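TRNA delta(2)-isopentenylpyrophosphate transferase (Staphylococcus epidermidis ATCC 12228, PDB 3D3Q) probably transfers a dimethylallyl group from dimethylallyl diphosphate to the adenine at position 37 of tRNAs that read codons beginning with uridine, giving N6-(dimethylallyl)adenosine. Local coordinates at residues S24-K29 with M302-I307; Q45-G50 with S241-A246; A151-E156 with E174-T179; G225-V230 with V253-G258; T282-K285 with H291-N294. All coordinates share one frame; numbering follows the deposited sequence.

Contact 1 of 5, residues S24-K29 with M302-I307; sequences SIEVAK and MMLDEI
Leu304 reaches from its helix with its two methyl branches divided between neighbouring residues of the other helix. CD1 lies 3.7 Å from CG2 of Val27, and CD2 rests 3.9 Å from CB of Glu26. The Val27 and Leu304 side chains run past each other in opposite senses, so they meet along their flanks. Ile307, one helical turn beyond Leu304, crosses Val27 at about a right angle and brings its CD1 to 4.0 Å from CG2 of Val27. One methyl of Val27 serves both partners: at chi1 174°, CG2 lies anti to the carbonyl carbon, beside the backbone N. Glu26 contributes through its aliphatic base, while its carboxylate lies near Lys29 of its own helix, with OE2 3.6 Å from NZ in a salt bridge; Lys29 has a second acidic partner in Glu60. The axes of the two short segments approach to 10.0 Å and cross at -52°, and no hydrogen bond links them, so the interface is apolar packing. Helix 20-30 begins within the predicted P-loop, at Lys20 and Thr21. Helix 300-314 packs against it here, with Met303 and Ile307 also on Leu23, while Met303 and Glu306 touch Leu293 of edge strand 291-294.

Contact 2 of 5, residues Q45-G50 with S241-A246; sequences QGMDIG and SQSMQA
Met47 lies in an irregular loop, between Gly46 with positive phi (101°) and Asp48, and meets Ser243 and Met244 in a short 3-10 turn, residues 243-245. The contact is thus loop-to-loop packing within the IPP transferase fold: residues 45-50 belong to the connection between strands 33-37 and 64-65, and residues 241-246 to that between helices 226-235 and 252-257. Backbone bonds from Gln245 N to Gln242 O and from Ala246 N to Ser243 O hold the turn, but none joins the two segments. Their nearest CA atoms, those of Met47 and Ser243, are 8.8 Å apart, a gap spanned by side chains.

Met47, modelled as selenomethionine, does most of the bridging. Its chain is straight through chi2 (-176°) and bends only at the selenium, so SE and CE are carried across to the turn. SE sits 3.6 Å from CB of Ser243, and CE lies 3.8 Å from the carbonyl O of that residue. The Ser243 OG is a little farther from SE, at 3.9 Å, and hydrogen-bonds to the carbonyl O of Pro72.

Leu233 of helix 226-235 touches both selenomethionines, placing them in one buried apolar cluster. The turn overlaps the start of residues 245-250, a region thought by similarity to interact with substrate tRNA, while Ser243 and Met244 lie just before it. Met244, also selenomethionine, doubles back through bends at chi2 and chi3, leaving its SE 3.8 Å from CE of Met47.

Contact 3 of 5, residues A151-E156 with E174-T179; sequences ASFDKE and EYYLKT
The contact belongs to the helical part of the enzyme, where the junction between helices 143-153 and 155-160 meets helix 166-179 near the protein surface. Two aromatic side chains carry it, Phe153 just before Asp154 and Tyr176 in the last turn of helix 166-179; their CA atoms are 8.0 Å apart.

The Phe153 and Tyr176 rings form an oblique aromatic pair. Their planes are inclined at 36°, which fits neither a parallel stack nor an edge-to-face pair, and the CE2 side of the tyrosine ring lies over the face of the phenylalanine. The modelled ring-to-ring separations are too short to be reliable, so the evidence for the pairing is the overall overlap. In turn, CB of Phe153 stands over one face of Tyr176 in a CH-pi contact, 4.1 Å from the ring centroid and 13° off its normal. A chi1 of 173° carries the tyrosine ring away from its own backbone N and into this place. On the other face of Phe153 lies OG of Ser152, which hydrogen-bonds to the carbonyl O of Tyr149, so the phenyl ring is enclosed from two sides.

No hydrogen bond crosses between the segments. The turn beside Phe153 is shaped instead by Asp154, the N-cap of helix 155-160, whose OD2 accepts from Ser157 N while OD1 bonds to Ser184 OG. Tyr149 of helix 143-153 meets Phe153 edge-to-face, and Leu177, next to Tyr176, turns to Val131 of helix 125-136. Helix 166-179 thus contacts both the 151-156 junction and helix 125-136.

Contact 4 of 5, residues G225-V230 with V253-G258; sequences GLFNEV and VPVIKG
Phe227 and Val230 of one helix meet Val255 and Ile256 of the other entirely through apolar contacts. In the aromatic-aliphatic group, CG1 of Val255 approaches the edge of the Phe227 ring, near its plane, 3.3 Å from CE2. CG1 of Ile256 comes obliquely to the same end of the ring, 3.7 Å from CZ. The phenyl group extends across because a chi1 of -171° swings it out beside the carbonyl carbon, and the Ile256 side chain slides past it in the reverse direction. In the aliphatic group, CD1 of Ile256 ends 3.4 Å from CG2 of Val230, so this one isoleucine touches both helix-226-235 residues by different carbons.

Backbone hydrogen bonds stay within each segment. Gly225, with positive phi, closes the preceding helix in a Schellman motif and is also the N-cap of the next, its O accepting from Glu229 N. In the weakly bonded second helix, Pro254 O receives both Lys257 N and Gly258 N.

The segment axes pass 10.6 Å apart at -80°, nearly perpendicular. Leu252 of helix 252-257 adds to the interface by touching Leu226 and Val230, while helix 262-286 borders it through Met262 against Phe227 and Leu269 against Leu226.

Contact 5 of 5, residues T282-K285 with H291-N294; sequences TWFK and HWLN
The indole of Trp292 receives the ammonium group of Lys285 over one face and the backbone of Phe284 at its edge. NZ of Lys285 stands 3.3 Å from the centroid of the five-membered ring, only 8° off the normal, a cation-pi arrangement. Bends at chi3 (88°) and chi4 (77°) curl the lysine over the ring, and its CG also lies 3.4 Å from CZ2 of Trp292. NZ and Trp292 NE1 are both donors and make no hydrogen bond. The lysine's stronger polar partner is Glu204, whose carboxylate forms a salt bridge with NZ, so the charge probably interacts with both the acid and the indole face. At the rim of the six-membered ring, Phe284 O lies near the indole plane beside CZ2, and Phe284 CB packs 3.4 Å from CH2. The phenyl ring itself turns elsewhere, toward Ile109 of helix 106-113.

The contact joins the C-terminal end of helix 262-286 to edge strand 291-294 of the parallel sheet, which pairs with strand 197-204. Residues 278-285 are assigned by similarity to tRNA interaction, and the Trp292 side chain, about 6 Å from Gly14, lies near but does not touch the predicted P-loop of a P-loop NTPase-type core.

In the fold
Contacts 1 and 5 belong to the core: their centres are 17 Å apart, and they meet where Met303 and Glu306 pack on strand 291-294, the edge strand of the six-stranded parallel sheet. Contact 1 joins sequence-distant helices 20-30 and 300-314, and the other four fall between its segments. Contacts 2 and 4 form a second group, centres 12 Å apart, with alternating segments joined by Glu229, which hydrogen-bonds to Ile49 N and Asp48 N. Contact 3 lies across the chain's centre from both, about 41 and 48 Å away between centres. Helix 262-286 runs from contact 4's surroundings to contact 5, linking that outlying group to the core that carries the predicted ATP site.

Contact 1 of 5, residues S24-K29 with M302-I307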
# COMPACT_ATOMS: atom_id res chain seq x y z
N SER A 24 -11.05 6.16 -2.78
CA SER A 24 -11.74 5.67 -1.58
C SER A 24 -13.02 6.45 -1.33
O SER A 24 -14.08 5.87 -1.13
CB SER A 24 -10.85 5.78 -0.34
OG SER A 24 -9.79 4.85 -0.40
N ILE A 25 -12.93 7.77 -1.35
CA ILE A 25 -14.09 8.59 -1.12
C ILE A 25 -15.17 8.34 -2.18
O ILE A 25 -16.36 8.23 -1.85
CB ILE A 25 -13.68 10.08 -1.06
CG1 ILE A 25 -12.72 10.28 0.11
CG2 ILE A 25 -14.89 10.97 -0.91
CD1 ILE A 25 -12.33 11.70 0.36
N GLU A 26 -14.77 8.24 -3.44
CA GLU A 26 -15.73 7.99 -4.53
C GLU A 26 -16.48 6.67 -4.31
O GLU A 26 -17.68 6.58 -4.58
CB GLU A 26 -15.01 7.98 -5.89
CG GLU A 26 -14.50 9.36 -6.32
CD GLU A 26 -15.62 10.39 -6.52
OE1 GLU A 26 -16.36 10.31 -7.55
OE2 GLU A 26 -15.78 11.28 -5.65
N VAL A 27 -15.76 5.65 -3.84
CA VAL A 27 -16.36 4.35 -3.56
C VAL A 27 -17.26 4.49 -2.34
O VAL A 27 -18.34 3.91 -2.28
CB VAL A 27 -15.29 3.31 -3.26
CG1 VAL A 27 -15.93 2.02 -2.83
CG2 VAL A 27 -14.43 3.11 -4.47
N ALA A 28 -16.81 5.28 -1.38
CA ALA A 28 -17.55 5.51 -0.16
C ALA A 28 -18.85 6.23 -0.46
O ALA A 28 -19.87 6.01 0.21
CB ALA A 28 -16.73 6.31 0.81
N LYS A 29 -18.84 7.09 -1.47
CA LYS A 29 -20.04 7.83 -1.83
C LYS A 29 -21.00 7.02 -2.68
O LYS A 29 -22.19 7.30 -2.69
CB LYS A 29 -19.69 9.12 -2.57
CG LYS A 29 -19.09 10.21 -1.69
CD LYS A 29 -19.22 11.58 -2.37
CE LYS A 29 -18.53 11.63 -3.74
NZ LYS A 29 -18.70 12.95 -4.44
N MSE A 302 -12.81 5.82 -14.18
CA MSE A 302 -12.66 4.50 -14.76
C MSE A 302 -12.35 3.46 -13.70
O MSE A 302 -12.81 2.33 -13.78
CB MSE A 302 -11.57 4.50 -15.81
CG MSE A 302 -11.99 5.15 -17.11
SE MSE A 302 -10.46 5.55 -18.18
CE MSE A 302 -10.01 3.78 -18.80
N MSE A 303 -11.57 3.84 -12.70
CA MSE A 303 -11.24 2.93 -11.63
C MSE A 303 -12.50 2.63 -10.83
O MSE A 303 -12.77 1.47 -10.52
CB MSE A 303 -10.19 3.54 -10.71
CG MSE A 303 -8.88 3.88 -11.39
SE MSE A 303 -7.47 4.35 -10.10
CE MSE A 303 -7.24 6.23 -10.53
N LEU A 304 -13.28 3.66 -10.51
CA LEU A 304 -14.51 3.48 -9.75
C LEU A 304 -15.44 2.51 -10.45
O LEU A 304 -16.31 1.93 -9.81
CB LEU A 304 -15.22 4.83 -9.53
CG LEU A 304 -16.54 4.83 -8.76
CD1 LEU A 304 -16.35 4.26 -7.38
CD2 LEU A 304 -17.05 6.25 -8.67
N ASP A 305 -15.28 2.33 -11.75
CA ASP A 305 -16.13 1.41 -12.47
C ASP A 305 -15.59 0.01 -12.40
O ASP A 305 -16.35 -0.95 -12.40
CB ASP A 305 -16.28 1.82 -13.93
CG ASP A 305 -17.22 2.99 -14.08
OD1 ASP A 305 -18.33 2.92 -13.49
OD2 ASP A 305 -16.87 3.96 -14.79
N GLU A 306 -14.27 -0.11 -12.37
CA GLU A 306 -13.64 -1.41 -12.27
C GLU A 306 -14.06 -2.04 -10.95
O GLU A 306 -14.37 -3.23 -10.88
CB GLU A 306 -12.12 -1.26 -12.30
CG GLU A 306 -11.49 -1.70 -13.61
CD GLU A 306 -11.55 -3.20 -13.79
OE1 GLU A 306 -11.04 -3.92 -12.89
OE2 GLU A 306 -12.09 -3.65 -14.82
N ILE A 307 -14.07 -1.21 -9.91
CA ILE A 307 -14.45 -1.64 -8.57
C ILE A 307 -15.95 -1.91 -8.48
O ILE A 307 -16.39 -2.80 -7.77
CB ILE A 307 -14.07 -0.56 -7.51
CG1 ILE A 307 -12.55 -0.43 -7.43
CG2 ILE A 307 -14.61 -0.94 -6.14
CD1 ILE A 307 -12.09 0.64 -6.50

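Contact 2 of 5, residues Q45-G50 with S241-A246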
# COMPACT_ATOMS: atom_id res chain seq x y z
N GLN A 45 -1.49 14.01 15.28
CA GLN A 45 -2.04 15.34 15.09
C GLN A 45 -0.90 16.36 14.99
O GLN A 45 0.09 16.28 15.72
CB GLN A 45 -2.99 15.67 16.24
CG GLN A 45 -2.35 15.43 17.61
CD GLN A 45 -3.35 15.02 18.68
OE1 GLN A 45 -4.13 14.08 18.49
NE2 GLN A 45 -3.31 15.70 19.82
N GLY A 46 -1.02 17.30 14.06
CA GLY A 46 0.02 18.31 13.89
C GLY A 46 0.90 17.98 12.69
O GLY A 46 1.56 18.86 12.12
N MSE A 47 0.90 16.70 12.33
CA MSE A 47 1.68 16.22 11.20
C MSE A 47 0.71 15.94 10.05
O MSE A 47 0.36 14.79 9.79
CB MSE A 47 2.43 14.96 11.59
CG MSE A 47 3.16 15.12 12.90
SE MSE A 47 4.21 13.58 13.33
CE MSE A 47 5.95 14.19 12.76
N ASP A 48 0.29 17.00 9.36
CA ASP A 48 -0.66 16.88 8.27
C ASP A 48 -0.04 17.00 6.87
O ASP A 48 -0.37 16.23 5.97
CB ASP A 48 -1.77 17.93 8.43
CG ASP A 48 -2.11 18.22 9.90
OD1 ASP A 48 -2.29 17.27 10.70
OD2 ASP A 48 -2.20 19.42 10.25
N ILE A 49 0.87 17.96 6.69
CA ILE A 49 1.50 18.17 5.40
C ILE A 49 2.46 17.06 4.98
O ILE A 49 2.36 16.55 3.87
CB ILE A 49 2.25 19.51 5.38
CG1 ILE A 49 1.26 20.65 5.57
CG2 ILE A 49 3.03 19.65 4.07
CD1 ILE A 49 1.91 22.01 5.66
N GLY A 50 3.39 16.70 5.86
CA GLY A 50 4.36 15.67 5.50
C GLY A 50 3.78 14.27 5.36
O GLY A 50 4.46 13.35 4.90
N SER A 241 11.20 11.64 18.87
CA SER A 241 10.03 10.76 18.82
C SER A 241 10.05 9.88 17.57
O SER A 241 10.66 10.23 16.56
CB SER A 241 8.75 11.59 18.82
OG SER A 241 8.74 12.49 19.90
N GLN A 242 9.37 8.75 17.64
CA GLN A 242 9.31 7.84 16.50
C GLN A 242 8.76 8.54 15.28
O GLN A 242 9.31 8.45 14.19
CB GLN A 242 8.43 6.63 16.85
CG GLN A 242 7.66 6.05 15.67
CD GLN A 242 6.70 4.95 16.09
OE1 GLN A 242 5.83 5.17 16.93
NE2 GLN A 242 6.87 3.77 15.52
N SER A 243 7.66 9.26 15.47
CA SER A 243 7.04 9.98 14.37
C SER A 243 8.01 10.91 13.64
O SER A 243 8.00 10.97 12.41
CB SER A 243 5.86 10.78 14.90
OG SER A 243 6.29 11.56 15.99
N MSE A 244 8.86 11.62 14.38
CA MSE A 244 9.82 12.55 13.78
C MSE A 244 10.94 11.87 13.02
O MSE A 244 11.86 12.54 12.54
CB MSE A 244 10.45 13.43 14.86
CG MSE A 244 9.51 14.43 15.49
SE MSE A 244 9.02 15.89 14.32
CE MSE A 244 10.47 17.10 14.72
N GLN A 245 10.86 10.55 12.91
CA GLN A 245 11.87 9.76 12.21
C GLN A 245 11.38 9.32 10.86
O GLN A 245 12.12 8.71 10.10
CB GLN A 245 12.24 8.54 13.03
CG GLN A 245 13.12 8.85 14.20
CD GLN A 245 14.45 9.40 13.75
OE1 GLN A 245 15.18 8.73 13.03
NE2 GLN A 245 14.77 10.62 14.16
N ALA A 246 10.12 9.62 10.58
CA ALA A 246 9.51 9.24 9.30
C ALA A 246 10.07 10.09 8.17
O ALA A 246 10.43 11.25 8.37
CB ALA A 246 8.00 9.40 9.36

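Contact 3 of 5, residues A151-E156 with E174-T179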
# COMPACT_ATOMS: atom_id res chain seq x y z
N ALA A 151 4.94 -27.21 -13.21
CA ALA A 151 4.60 -28.50 -12.60
C ALA A 151 5.76 -29.12 -11.80
O ALA A 151 5.56 -29.61 -10.68
CB ALA A 151 4.16 -29.48 -13.68
N SER A 152 6.95 -29.10 -12.39
CA SER A 152 8.13 -29.65 -11.75
C SER A 152 8.32 -29.12 -10.32
O SER A 152 8.82 -29.84 -9.47
CB SER A 152 9.36 -29.29 -12.56
OG SER A 152 9.70 -27.94 -12.32
N PHE A 153 7.93 -27.88 -10.05
CA PHE A 153 8.10 -27.31 -8.72
C PHE A 153 6.86 -27.45 -7.89
O PHE A 153 6.82 -28.23 -6.95
CB PHE A 153 8.42 -25.81 -8.77
CG PHE A 153 9.64 -25.48 -9.53
CD1 PHE A 153 10.81 -26.20 -9.33
CD2 PHE A 153 9.61 -24.47 -10.49
CE1 PHE A 153 11.97 -25.93 -10.08
CE2 PHE A 153 10.75 -24.19 -11.25
CZ PHE A 153 11.94 -24.92 -11.05
N ASP A 154 5.85 -26.68 -8.25
CA ASP A 154 4.61 -26.68 -7.51
C ASP A 154 3.53 -27.46 -8.24
O ASP A 154 2.87 -26.95 -9.14
CB ASP A 154 4.18 -25.23 -7.28
CG ASP A 154 3.00 -25.12 -6.38
OD1 ASP A 154 2.74 -23.99 -5.93
OD2 ASP A 154 2.34 -26.15 -6.14
N LYS A 155 3.37 -28.72 -7.85
CA LYS A 155 2.39 -29.59 -8.48
C LYS A 155 0.98 -29.08 -8.22
O LYS A 155 0.13 -29.06 -9.11
CB LYS A 155 2.56 -31.01 -7.95
CG LYS A 155 1.98 -32.09 -8.84
CD LYS A 155 2.71 -32.19 -10.19
CE LYS A 155 4.13 -32.74 -10.05
NZ LYS A 155 4.71 -33.10 -11.38
N GLU A 156 0.73 -28.64 -6.99
CA GLU A 156 -0.59 -28.14 -6.62
C GLU A 156 -1.02 -26.95 -7.48
O GLU A 156 -2.18 -26.88 -7.90
CB GLU A 156 -0.61 -27.76 -5.14
CG GLU A 156 -1.94 -27.21 -4.70
CD GLU A 156 -2.21 -27.51 -3.24
OE1 GLU A 156 -2.08 -28.69 -2.86
OE2 GLU A 156 -2.58 -26.59 -2.48
N GLU A 174 7.22 -17.07 -10.90
CA GLU A 174 7.90 -15.88 -10.41
C GLU A 174 8.13 -15.92 -8.90
O GLU A 174 9.23 -15.62 -8.42
CB GLU A 174 7.07 -14.65 -10.77
CG GLU A 174 7.66 -13.34 -10.32
CD GLU A 174 6.74 -12.16 -10.58
OE1 GLU A 174 7.17 -11.02 -10.26
OE2 GLU A 174 5.61 -12.37 -11.09
N TYR A 175 7.09 -16.28 -8.15
CA TYR A 175 7.14 -16.38 -6.69
C TYR A 175 8.18 -17.38 -6.20
O TYR A 175 8.97 -17.09 -5.30
CB TYR A 175 5.76 -16.78 -6.17
CG TYR A 175 5.72 -16.99 -4.68
CD1 TYR A 175 5.61 -15.91 -3.81
CD2 TYR A 175 5.82 -18.26 -4.15
CE1 TYR A 175 5.59 -16.10 -2.43
CE2 TYR A 175 5.80 -18.47 -2.79
CZ TYR A 175 5.69 -17.39 -1.93
OH TYR A 175 5.66 -17.63 -0.57
N TYR A 176 8.14 -18.58 -6.78
CA TYR A 176 9.06 -19.66 -6.47
C TYR A 176 10.50 -19.20 -6.66
O TYR A 176 11.30 -19.21 -5.73
CB TYR A 176 8.81 -20.85 -7.40
CG TYR A 176 9.83 -21.95 -7.23
CD1 TYR A 176 10.05 -22.53 -5.99
CD2 TYR A 176 10.60 -22.39 -8.31
CE1 TYR A 176 11.02 -23.51 -5.80
CE2 TYR A 176 11.58 -23.37 -8.14
CZ TYR A 176 11.78 -23.93 -6.88
OH TYR A 176 12.72 -24.92 -6.67
N LEU A 177 10.83 -18.82 -7.89
CA LEU A 177 12.17 -18.37 -8.24
C LEU A 177 12.76 -17.33 -7.26
O LEU A 177 13.97 -17.29 -7.08
CB LEU A 177 12.20 -17.79 -9.66
CG LEU A 177 12.87 -18.58 -10.80
CD1 LEU A 177 14.09 -19.36 -10.30
CD2 LEU A 177 11.86 -19.53 -11.42
N LYS A 178 11.91 -16.51 -6.65
CA LYS A 178 12.37 -15.50 -5.70
C LYS A 178 12.54 -16.06 -4.29
O LYS A 178 13.64 -16.09 -3.73
CB LYS A 178 11.40 -14.32 -5.66
CG LYS A 178 11.47 -13.41 -6.88
CD LYS A 178 10.44 -12.28 -6.82
CE LYS A 178 10.59 -11.37 -8.03
NZ LYS A 178 9.49 -10.39 -8.11
N THR A 179 11.43 -16.51 -3.70
CA THR A 179 11.44 -17.06 -2.36
C THR A 179 11.91 -18.51 -2.30
O THR A 179 12.17 -19.04 -1.22
CB THR A 179 10.05 -17.02 -1.75
OG1 THR A 179 10.11 -17.54 -0.42
CG2 THR A 179 9.10 -17.85 -2.57

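Contact 4 of 5, residues G225-V230 with V253-G258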
# COMPACT_ATOMS: atom_id res chain seq x y z
N GLY A 225 4.49 24.52 2.87
CA GLY A 225 4.83 24.79 4.25
C GLY A 225 5.28 23.61 5.07
O GLY A 225 5.16 23.62 6.30
N LEU A 226 5.80 22.58 4.40
CA LEU A 226 6.30 21.37 5.08
C LEU A 226 7.37 21.75 6.09
O LEU A 226 7.33 21.32 7.25
CB LEU A 226 6.89 20.38 4.07
CG LEU A 226 7.75 19.25 4.67
CD1 LEU A 226 6.92 18.41 5.61
CD2 LEU A 226 8.34 18.39 3.56
N PHE A 227 8.34 22.53 5.65
CA PHE A 227 9.42 22.95 6.52
C PHE A 227 8.86 23.72 7.71
O PHE A 227 9.32 23.54 8.84
CB PHE A 227 10.43 23.80 5.74
CG PHE A 227 11.69 24.10 6.50
CD1 PHE A 227 11.72 25.11 7.45
CD2 PHE A 227 12.84 23.34 6.28
CE1 PHE A 227 12.89 25.37 8.18
CE2 PHE A 227 14.01 23.59 7.00
CZ PHE A 227 14.03 24.61 7.96
N ASN A 228 7.86 24.57 7.49
CA ASN A 228 7.28 25.34 8.58
C ASN A 228 6.67 24.38 9.61
O ASN A 228 6.70 24.63 10.81
CB ASN A 228 6.21 26.30 8.07
CG ASN A 228 5.75 27.27 9.14
OD1 ASN A 228 4.72 27.92 9.01
ND2 ASN A 228 6.54 27.38 10.21
N GLU A 229 6.11 23.29 9.11
CA GLU A 229 5.49 22.31 9.98
C GLU A 229 6.53 21.63 10.87
O GLU A 229 6.38 21.61 12.09
CB GLU A 229 4.74 21.28 9.16
CG GLU A 229 3.68 20.51 9.91
CD GLU A 229 3.00 19.49 9.02
OE1 GLU A 229 3.62 18.44 8.77
OE2 GLU A 229 1.87 19.75 8.56
N VAL A 230 7.58 21.08 10.27
CA VAL A 230 8.61 20.41 11.06
C VAL A 230 9.23 21.37 12.05
O VAL A 230 9.84 20.96 13.03
CB VAL A 230 9.73 19.81 10.19
CG1 VAL A 230 9.15 19.01 9.05
CG2 VAL A 230 10.63 20.90 9.69
N VAL A 253 14.96 17.89 9.89
CA VAL A 253 15.37 18.32 11.23
C VAL A 253 16.80 18.87 11.23
O VAL A 253 17.07 19.91 11.81
CB VAL A 253 15.27 17.18 12.28
CG1 VAL A 253 15.72 17.68 13.64
CG2 VAL A 253 13.85 16.68 12.37
N PRO A 254 17.74 18.17 10.56
CA PRO A 254 19.14 18.60 10.50
C PRO A 254 19.33 19.98 9.88
O PRO A 254 20.16 20.77 10.34
CB PRO A 254 19.81 17.50 9.67
CG PRO A 254 19.00 16.30 10.00
CD PRO A 254 17.59 16.84 9.94
N VAL A 255 18.56 20.28 8.85
CA VAL A 255 18.67 21.56 8.17
C VAL A 255 18.18 22.71 9.07
O VAL A 255 18.55 23.87 8.88
CB VAL A 255 17.91 21.52 6.79
CG1 VAL A 255 16.43 21.39 7.01
CG2 VAL A 255 18.23 22.76 5.99
N ILE A 256 17.37 22.37 10.06
CA ILE A 256 16.86 23.36 10.99
C ILE A 256 17.95 23.75 11.99
O ILE A 256 17.91 24.82 12.60
CB ILE A 256 15.67 22.82 11.78
CG1 ILE A 256 14.58 22.38 10.82
CG2 ILE A 256 15.12 23.88 12.70
CD1 ILE A 256 13.37 21.78 11.53
N LYS A 257 18.92 22.87 12.13
CA LYS A 257 20.04 23.09 13.03
C LYS A 257 21.19 23.78 12.31
O LYS A 257 22.01 24.47 12.92
CB LYS A 257 20.48 21.75 13.62
CG LYS A 257 19.32 21.02 14.31
CD LYS A 257 19.76 19.78 15.05
CE LYS A 257 18.63 19.20 15.89
NZ LYS A 257 19.03 17.92 16.54
N GLY A 258 21.24 23.61 10.99
CA GLY A 258 22.27 24.23 10.21
C GLY A 258 23.44 23.31 9.96
O GLY A 258 24.55 23.75 9.68

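Contact 5 of 5, residues T282-K285 with H291-N294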
# COMPACT_ATOMS: atom_id res chain seq x y z
N THR A 282 6.89 -3.18 -4.31
CA THR A 282 7.47 -4.51 -4.40
C THR A 282 6.78 -5.51 -3.48
O THR A 282 6.46 -6.62 -3.89
CB THR A 282 8.97 -4.46 -4.08
OG1 THR A 282 9.62 -3.55 -4.97
CG2 THR A 282 9.59 -5.83 -4.23
N TRP A 283 6.56 -5.10 -2.23
CA TRP A 283 5.91 -5.94 -1.22
C TRP A 283 4.49 -6.35 -1.62
O TRP A 283 4.14 -7.52 -1.51
CB TRP A 283 5.84 -5.19 0.12
CG TRP A 283 5.73 -6.07 1.32
CD1 TRP A 283 6.75 -6.48 2.13
CD2 TRP A 283 4.54 -6.70 1.82
NE1 TRP A 283 6.27 -7.31 3.10
CE2 TRP A 283 4.92 -7.46 2.94
CE3 TRP A 283 3.20 -6.68 1.44
CZ2 TRP A 283 4.01 -8.22 3.67
CZ3 TRP A 283 2.29 -7.43 2.17
CH2 TRP A 283 2.70 -8.19 3.28
N PHE A 284 3.69 -5.39 -2.06
CA PHE A 284 2.32 -5.65 -2.46
C PHE A 284 2.23 -6.51 -3.70
O PHE A 284 1.13 -6.90 -4.11
CB PHE A 284 1.55 -4.34 -2.68
CG PHE A 284 0.95 -3.78 -1.42
CD1 PHE A 284 0.00 -4.50 -0.72
CD2 PHE A 284 1.36 -2.54 -0.93
CE1 PHE A 284 -0.54 -4.00 0.46
CE2 PHE A 284 0.83 -2.02 0.25
CZ PHE A 284 -0.12 -2.76 0.95
N LYS A 285 3.35 -6.82 -4.32
CA LYS A 285 3.29 -7.65 -5.50
C LYS A 285 3.85 -9.03 -5.24
O LYS A 285 3.48 -9.99 -5.91
CB LYS A 285 4.04 -7.00 -6.64
CG LYS A 285 3.45 -5.67 -7.01
CD LYS A 285 3.99 -5.17 -8.34
CE LYS A 285 3.17 -5.68 -9.53
NZ LYS A 285 1.86 -4.97 -9.73
N HIS A 291 -5.58 -6.73 -6.84
CA HIS A 291 -6.19 -6.49 -8.16
C HIS A 291 -5.70 -5.08 -8.53
O HIS A 291 -6.31 -4.08 -8.16
CB HIS A 291 -7.72 -6.52 -8.05
CG HIS A 291 -8.43 -6.46 -9.38
ND1 HIS A 291 -8.41 -5.35 -10.18
CD2 HIS A 291 -9.20 -7.37 -10.01
CE1 HIS A 291 -9.14 -5.56 -11.26
NE2 HIS A 291 -9.64 -6.79 -11.18
N TRP A 292 -4.59 -5.03 -9.24
CA TRP A 292 -3.98 -3.78 -9.64
C TRP A 292 -4.71 -3.02 -10.75
O TRP A 292 -5.13 -3.61 -11.73
CB TRP A 292 -2.55 -4.02 -10.10
CG TRP A 292 -1.70 -4.63 -9.05
CD1 TRP A 292 -1.42 -5.96 -8.88
CD2 TRP A 292 -1.04 -3.94 -7.99
NE1 TRP A 292 -0.62 -6.13 -7.77
CE2 TRP A 292 -0.37 -4.91 -7.20
CE3 TRP A 292 -0.94 -2.59 -7.62
CZ2 TRP A 292 0.37 -4.57 -6.07
CZ3 TRP A 292 -0.20 -2.25 -6.50
CH2 TRP A 292 0.45 -3.24 -5.74
N LEU A 293 -4.83 -1.70 -10.57
CA LEU A 293 -5.45 -0.80 -11.54
C LEU A 293 -4.31 0.05 -12.02
O LEU A 293 -3.70 0.77 -11.23
CB LEU A 293 -6.48 0.11 -10.87
CG LEU A 293 -7.62 -0.66 -10.21
CD1 LEU A 293 -8.61 0.28 -9.55
CD2 LEU A 293 -8.29 -1.50 -11.29
N ASN A 294 -4.01 -0.02 -13.32
CA ASN A 294 -2.90 0.76 -13.89
C ASN A 294 -3.30 2.24 -14.05
O ASN A 294 -4.03 2.61 -14.95
CB ASN A 294 -2.51 0.13 -15.24
CG ASN A 294 -1.21 0.70 -15.80
OD1 ASN A 294 -0.64 0.12 -16.72
ND2 ASN A 294 -0.75 1.83 -15.24